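Local coordinates for protein multicopper oxidase (Arthrobacter sp. FB24, PDB 3GDC) that probably oxidises phenol-like substrates at a copper site and passes the electrons to dioxygen, which is reduced to water as in laccases, at residues S58-G61 against G65-L68; F228-T233 against T238-T243. All blocks are in the same frame, centred on the assembly; numbering follows the deposited sequence.

Overall arrangement
Interaction 1 lies inside one cupredoxin-type domain, with its centre about 9 Å from that of the chain, whereas interaction 2 belongs to the second domain and lies about 19 Å out. Their centres are about 27 Å apart and their nearest atoms about 12 Å, so they do not touch. The contact of 58-61 with 65-68 is small and mostly buried, with no hydrogen bond across it: a proline ring rests on a carbonyl and an amide. That of 228-233 with 238-243 is a hairpin edge, partly buried, held by backbone bonds and aromatic packing. Interaction 1 borders a copper site; interaction 2 also faces neighbouring subunits of the trimer.

Interaction 1 (S58-G61 against G65-L68); sequences SYNG and GPTL
The carbonyl oxygen of Tyr59 meets carbon from the other segment: Tyr59 O lies 3.5 Å from Pro66 CD. Gly65 approaches the same oxygen with its alpha carbon, Tyr59 O to Gly65 CA being 3.8 Å. No hydrogen bond joins 58-61 to 65-68; across the contact Tyr59 O and Asn60 ND2 meet only ring or alpha carbons. Pro66 takes the largest share of the buried surface. Its CD also packs on the side chain of Tyr59 at the root, Tyr59 CB to Pro66 CD 4.0 Å, while the phenol ring leads away from Pro66. The next ring carbon takes the amide of Asn60, whose ND2 reaches Pro66 CG at 3.5 Å, the two side chains crossing at about a right angle. With chi2 of Asn60 at 0°, OD1 is eclipsed with CA and folded back along its own residue, and ND2 becomes the end that projects over the proline. The amide is held in this rotation by strand 33-49, since OD1 accepts from Val40 N and ND2 gives a weak bond to Asp38 O. Asn60 and Gly61 both have backbone angles in the left-handed region, which turns the chain sharply as it leaves strand 52-59 and starts the short connection to Gly65. The Tyr59 side chain comes within about 6 Å of a bound copper ion and touches Cys133, a copper ligand; its hydroxyl is hydrogen-bonded to Thr89 O. The contact thus packs the end of strand 52-59, which pairs with strand 33-49, against the entry to strand 67-71, which runs between strands 20-27 and 147-153 of the same domain.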
ATOM      1  N   SER A  58       4.600  11.343 -26.283  1.00 16.33           N
ATOM      2  CA  SER A  58       5.853  11.338 -25.540  1.00 16.58           C
ATOM      3  C   SER A  58       6.471  12.719 -25.431  1.00 16.57           C
ATOM      4  O   SER A  58       6.345  13.538 -26.338  1.00 18.05           O
ATOM      5  CB  SER A  58       6.862  10.399 -26.204  1.00 16.69           C
ATOM      6  OG  SER A  58       7.227  10.874 -27.482  1.00 18.34           O
ATOM      7  N   TYR A  59       7.156  12.952 -24.322  1.00 16.58           N
ATOM      8  CA  TYR A  59       8.004  14.124 -24.178  1.00 16.36           C
ATOM      9  C   TYR A  59       9.381  13.817 -24.766  1.00 16.28           C
ATOM     10  O   TYR A  59      10.065  12.890 -24.301  1.00 16.51           O
ATOM     11  CB  TYR A  59       8.157  14.485 -22.704  1.00 16.04           C
ATOM     12  CG  TYR A  59       6.903  14.908 -21.981  1.00 15.38           C
ATOM     13  CD1 TYR A  59       6.192  16.058 -22.359  1.00 13.72           C
ATOM     14  CD2 TYR A  59       6.457  14.195 -20.863  1.00 14.92           C
ATOM     15  CE1 TYR A  59       5.051  16.455 -21.672  1.00 13.91           C
ATOM     16  CE2 TYR A  59       5.315  14.605 -20.151  1.00 13.84           C
ATOM     17  CZ  TYR A  59       4.618  15.733 -20.570  1.00 14.28           C
ATOM     18  OH  TYR A  59       3.498  16.140 -19.869  1.00 15.39           O
ATOM     19  N   ASN A  60       9.779  14.590 -25.781  1.00 16.72           N
ATOM     20  CA  ASN A  60      11.081  14.441 -26.453  1.00 17.28           C
ATOM     21  C   ASN A  60      11.302  13.061 -27.084  1.00 17.22           C
ATOM     22  O   ASN A  60      12.444  12.586 -27.188  1.00 17.53           O
ATOM     23  CB  ASN A  60      12.243  14.791 -25.502  1.00 17.76           C
ATOM     24  CG  ASN A  60      12.368  16.287 -25.248  1.00 19.22           C
ATOM     25  OD1 ASN A  60      11.601  17.090 -25.781  1.00 22.48           O
ATOM     26  ND2 ASN A  60      13.337  16.665 -24.423  1.00 20.97           N
ATOM     27  N   GLY A  61      10.207  12.427 -27.501  1.00 17.22           N
ATOM     28  CA  GLY A  61      10.273  11.187 -28.287  1.00 17.53           C
ATOM     29  C   GLY A  61      10.773   9.969 -27.539  1.00 17.41           C
ATOM     30  O   GLY A  61      11.293   9.030 -28.151  1.00 17.79           O
ATOM     31  N   GLY A  65       9.714  10.111 -20.350  1.00 13.59           N
ATOM     32  CA  GLY A  65      10.311  11.372 -20.783  1.00 13.84           C
ATOM     33  C   GLY A  65      11.641  11.638 -20.091  1.00 13.97           C
ATOM     34  O   GLY A  65      12.122  10.815 -19.310  1.00 14.69           O
ATOM     35  N   PRO A  66      12.283  12.770 -20.421  1.00 14.40           N
ATOM     36  CA  PRO A  66      13.557  13.129 -19.799  1.00 14.41           C
ATOM     37  C   PRO A  66      13.509  13.038 -18.275  1.00 14.12           C
ATOM     38  O   PRO A  66      12.514  13.442 -17.653  1.00 14.53           O
ATOM     39  CB  PRO A  66      13.756  14.587 -20.228  1.00 14.42           C
ATOM     40  CG  PRO A  66      13.023  14.689 -21.522  1.00 15.13           C
ATOM     41  CD  PRO A  66      11.853  13.752 -21.436  1.00 13.87           C
ATOM     42  N   THR A  67      14.569  12.511 -17.675  1.00 14.00           N
ATOM     43  CA  THR A  67      14.691  12.567 -16.232  1.00 14.06           C
ATOM     44  C   THR A  67      15.375  13.890 -15.894  1.00 14.47           C
ATOM     45  O   THR A  67      16.571  14.053 -16.137  1.00 15.33           O
ATOM     46  CB  THR A  67      15.501  11.382 -15.684  1.00 13.86           C
ATOM     47  OG1 THR A  67      14.861  10.159 -16.094  1.00 14.69           O
ATOM     48  CG2 THR A  67      15.554  11.443 -14.168  1.00 13.77           C
ATOM     49  N   LEU A  68      14.604  14.839 -15.374  1.00 14.67           N
ATOM     50  CA  LEU A  68      15.150  16.158 -15.043  1.00 15.76           C
ATOM     51  C   LEU A  68      15.864  16.098 -13.702  1.00 16.45           C
ATOM     52  O   LEU A  68      15.359  15.500 -12.744  1.00 17.09           O
ATOM     53  CB  LEU A  68      14.039  17.222 -15.039  1.00 15.44           C
ATOM     54  CG  LEU A  68      13.093  17.269 -16.247  1.00 16.80           C
ATOM     55  CD1 LEU A  68      12.088  18.387 -16.048  1.00 17.83           C
ATOM     56  CD2 LEU A  68      13.800  17.425 -17.596  1.00 15.64           C
TER

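Interaction 2 (F228-T233 against T238-T243); sequences FHYYPT and TPSEYT
A beta hairpin at the edge of the six-stranded sheet of the second domain brings strand 228-232 against the short outermost strand 241-243, in antiparallel register. Phe228 and Thr243 form a hydrogen-bonded pair, with Phe228 N to Thr243 O at 2.8 Å and the return bond from Thr243 N to Phe228 O at 3.0 Å. Further along, Tyr230 N binds Glu241 O, and the Tyr230 carbonyl takes the backbone amide of Ser240, Ser240 N to Tyr230 O 2.8 Å, beyond the end of the regular strand. CG of Phe228 lies between the backbone N and the carbonyl carbon (chi1 50°), which places the ring under Thr243 O: this oxygen, already bonded to Phe228 N, sits 3.3 Å above the ring plane, over its centre. The Thr243 methyl lies alongside, Thr243 CG2 to Phe228 CE1 3.9 Å. On the other face His229 and Tyr242 make the non-hydrogen-bonded pair. Tyr242 CD1 stands over the centre of the imidazole, and the two planes are inclined at 38°, an oblique meeting. Pro239 touches both His229 and Tyr231: its CG approaches His229 CD2 at 3.5 Å, and its CB makes a CH-pi contact over the face of the Tyr231 ring, 3.8 Å from the centroid. Pro232 completes the turn end of the contact, Pro232 CD to Ser240 OG 3.2 Å. Tyr230 OH is hydrogen-bonded to Gln248. Main-chain bonds set the register and side chains add packing on both faces, though the buried backbone N of Glu241 has no partner. The edge strand also bonds the second subunit, Tyr242 O to Thr235 OG1 and Thr243 OG1 to Thr233 OG1 of that neighbour, so the hairpin contributes to the trimer interface.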
ATOM      1  N   PHE A 228      17.455  -3.560   0.636  1.00 16.36           N
ATOM      2  CA  PHE A 228      17.761  -2.145   0.415  1.00 16.19           C
ATOM      3  C   PHE A 228      17.136  -1.290   1.501  1.00 16.33           C
ATOM      4  O   PHE A 228      16.139  -1.688   2.108  1.00 16.28           O
ATOM      5  CB  PHE A 228      17.282  -1.688  -0.973  1.00 15.63           C
ATOM      6  CG  PHE A 228      15.852  -2.047  -1.283  1.00 14.55           C
ATOM      7  CD1 PHE A 228      14.808  -1.223  -0.871  1.00 13.65           C
ATOM      8  CD2 PHE A 228      15.552  -3.204  -2.018  1.00 14.06           C
ATOM      9  CE1 PHE A 228      13.480  -1.544  -1.146  1.00 14.64           C
ATOM     10  CE2 PHE A 228      14.230  -3.524  -2.306  1.00 13.90           C
ATOM     11  CZ  PHE A 228      13.193  -2.686  -1.871  1.00 14.40           C
ATOM     12  N   HIS A 229      17.727  -0.118   1.747  1.00 15.93           N
ATOM     13  CA  HIS A 229      17.071   0.898   2.549  1.00 16.37           C
ATOM     14  C   HIS A 229      16.173   1.703   1.640  1.00 15.59           C
ATOM     15  O   HIS A 229      16.559   2.029   0.518  1.00 16.26           O
ATOM     16  CB  HIS A 229      18.088   1.809   3.242  1.00 16.37           C
ATOM     17  CG  HIS A 229      18.717   1.180   4.448  1.00 17.84           C
ATOM     18  ND1 HIS A 229      19.948   0.563   4.413  1.00 20.55           N
ATOM     19  CD2 HIS A 229      18.257   1.034   5.712  1.00 19.33           C
ATOM     20  CE1 HIS A 229      20.232   0.085   5.612  1.00 20.80           C
ATOM     21  NE2 HIS A 229      19.221   0.357   6.419  1.00 21.77           N
ATOM     22  N   TYR A 230      14.963   1.989   2.101  1.00 14.97           N
ATOM     23  CA  TYR A 230      14.010   2.715   1.281  1.00 14.82           C
ATOM     24  C   TYR A 230      13.658   4.074   1.888  1.00 15.04           C
ATOM     25  O   TYR A 230      13.375   4.174   3.086  1.00 15.18           O
ATOM     26  CB  TYR A 230      12.744   1.886   1.049  1.00 15.74           C
ATOM     27  CG  TYR A 230      11.750   2.551   0.141  1.00 15.06           C
ATOM     28  CD1 TYR A 230      12.035   2.755  -1.212  1.00 14.38           C
ATOM     29  CD2 TYR A 230      10.518   2.972   0.624  1.00 13.67           C
ATOM     30  CE1 TYR A 230      11.113   3.369  -2.054  1.00 16.12           C
ATOM     31  CE2 TYR A 230       9.591   3.580  -0.214  1.00 14.64           C
ATOM     32  CZ  TYR A 230       9.891   3.774  -1.542  1.00 15.35           C
ATOM     33  OH  TYR A 230       8.979   4.388  -2.364  1.00 16.79           O
ATOM     34  N   TYR A 231      13.682   5.100   1.045  1.00 14.19           N
ATOM     35  CA  TYR A 231      13.385   6.469   1.449  1.00 15.20           C
ATOM     36  C   TYR A 231      12.201   6.972   0.644  1.00 14.43           C
ATOM     37  O   TYR A 231      12.387   7.392  -0.498  1.00 14.74           O
ATOM     38  CB  TYR A 231      14.576   7.395   1.168  1.00 15.99           C
ATOM     39  CG  TYR A 231      15.881   7.008   1.806  1.00 16.21           C
ATOM     40  CD1 TYR A 231      16.372   7.724   2.895  1.00 18.21           C
ATOM     41  CD2 TYR A 231      16.649   5.964   1.300  1.00 16.01           C
ATOM     42  CE1 TYR A 231      17.572   7.387   3.477  1.00 18.43           C
ATOM     43  CE2 TYR A 231      17.872   5.616   1.878  1.00 17.74           C
ATOM     44  CZ  TYR A 231      18.318   6.333   2.964  1.00 18.84           C
ATOM     45  OH  TYR A 231      19.515   6.017   3.544  1.00 19.27           O
ATOM     46  N   PRO A 232      10.983   6.908   1.219  1.00 14.88           N
ATOM     47  CA  PRO A 232       9.761   7.293   0.509  1.00 14.78           C
ATOM     48  C   PRO A 232       9.848   8.738   0.030  1.00 14.92           C
ATOM     49  O   PRO A 232      10.175   9.623   0.820  1.00 14.70           O
ATOM     50  CB  PRO A 232       8.657   7.158   1.568  1.00 16.02           C
ATOM     51  CG  PRO A 232       9.236   6.391   2.676  1.00 15.80           C
ATOM     52  CD  PRO A 232      10.721   6.408   2.582  1.00 15.16           C
ATOM     53  N   THR A 233       9.577   8.949  -1.258  1.00 14.35           N
ATOM     54  CA  THR A 233       9.645  10.260  -1.923  1.00 15.10           C
ATOM     55  C   THR A 233      11.058  10.892  -1.908  1.00 14.47           C
ATOM     56  O   THR A 233      11.242  12.005  -2.418  1.00 14.75           O
ATOM     57  CB  THR A 233       8.564  11.252  -1.367  1.00 15.08           C
ATOM     58  OG1 THR A 233       7.369  10.521  -1.029  1.00 16.51           O
ATOM     59  CG2 THR A 233       8.207  12.331  -2.417  1.00 15.02           C
ATOM     60  N   THR A 238      16.896   9.914   6.467  1.00 23.21           N
ATOM     61  CA  THR A 238      16.868   8.645   7.197  1.00 23.16           C
ATOM     62  C   THR A 238      15.820   7.718   6.572  1.00 22.34           C
ATOM     63  O   THR A 238      14.689   8.148   6.316  1.00 21.75           O
ATOM     64  CB  THR A 238      16.551   8.866   8.690  1.00 23.62           C
ATOM     65  OG1 THR A 238      15.208   9.343   8.834  1.00 27.02           O
ATOM     66  CG2 THR A 238      17.491   9.910   9.273  1.00 22.37           C
ATOM     67  N   PRO A 239      16.195   6.443   6.320  1.00 22.00           N
ATOM     68  CA  PRO A 239      15.277   5.531   5.635  1.00 21.73           C
ATOM     69  C   PRO A 239      14.103   5.052   6.490  1.00 21.79           C
ATOM     70  O   PRO A 239      14.187   4.998   7.729  1.00 21.95           O
ATOM     71  CB  PRO A 239      16.182   4.366   5.205  1.00 21.36           C
ATOM     72  CG  PRO A 239      17.295   4.365   6.178  1.00 22.14           C
ATOM     73  CD  PRO A 239      17.487   5.800   6.632  1.00 21.62           C
ATOM     74  N   SER A 240      13.002   4.733   5.822  1.00 21.52           N
ATOM     75  CA  SER A 240      11.798   4.298   6.502  1.00 21.45           C
ATOM     76  C   SER A 240      11.813   2.795   6.757  1.00 21.48           C
ATOM     77  O   SER A 240      11.224   2.314   7.728  1.00 20.94           O
ATOM     78  CB  SER A 240      10.554   4.696   5.702  1.00 22.11           C
ATOM     79  OG  SER A 240      10.362   3.872   4.556  1.00 22.49           O
ATOM     80  N   GLU A 241      12.491   2.071   5.872  1.00 20.78           N
ATOM     81  CA  GLU A 241      12.419   0.609   5.831  1.00 21.32           C
ATOM     82  C   GLU A 241      13.738   0.006   5.396  1.00 19.86           C
ATOM     83  O   GLU A 241      14.505   0.635   4.682  1.00 19.71           O
ATOM     84  CB  GLU A 241      11.321   0.150   4.855  1.00 20.81           C
ATOM     85  CG  GLU A 241       9.909   0.219   5.425  1.00 24.01           C
ATOM     86  CD  GLU A 241       8.849  -0.392   4.513  1.00 24.19           C
ATOM     87  OE1 GLU A 241       8.944  -1.596   4.195  1.00 26.25           O
ATOM     88  OE2 GLU A 241       7.894   0.333   4.138  1.00 29.58           O
ATOM     89  N   TYR A 242      13.993  -1.225   5.830  1.00 18.81           N
ATOM     90  CA  TYR A 242      15.069  -2.028   5.275  1.00 18.47           C
ATOM     91  C   TYR A 242      14.408  -3.335   4.841  1.00 17.97           C
ATOM     92  O   TYR A 242      13.903  -4.081   5.681  1.00 18.02           O
ATOM     93  CB  TYR A 242      16.159  -2.272   6.328  1.00 19.02           C
ATOM     94  CG  TYR A 242      17.359  -3.055   5.838  1.00 19.78           C
ATOM     95  CD1 TYR A 242      18.213  -2.525   4.871  1.00 20.06           C
ATOM     96  CD2 TYR A 242      17.662  -4.319   6.362  1.00 20.40           C
ATOM     97  CE1 TYR A 242      19.325  -3.224   4.419  1.00 21.24           C
ATOM     98  CE2 TYR A 242      18.789  -5.031   5.913  1.00 20.79           C
ATOM     99  CZ  TYR A 242      19.615  -4.469   4.945  1.00 21.00           C
ATOM    100  OH  TYR A 242      20.727  -5.140   4.476  1.00 21.63           O
ATOM    101  N   THR A 243      14.386  -3.590   3.539  1.00 17.71           N
ATOM    102  CA  THR A 243      13.538  -4.654   2.997  1.00 17.66           C
ATOM    103  C   THR A 243      13.975  -5.115   1.613  1.00 17.20           C
ATOM    104  O   THR A 243      14.905  -4.562   1.037  1.00 16.50           O
ATOM    105  CB  THR A 243      12.047  -4.212   2.995  1.00 18.01           C
ATOM    106  OG1 THR A 243      11.210  -5.344   2.706  1.00 20.46           O
ATOM    107  CG2 THR A 243      11.801  -3.087   1.993  1.00 18.64           C
TER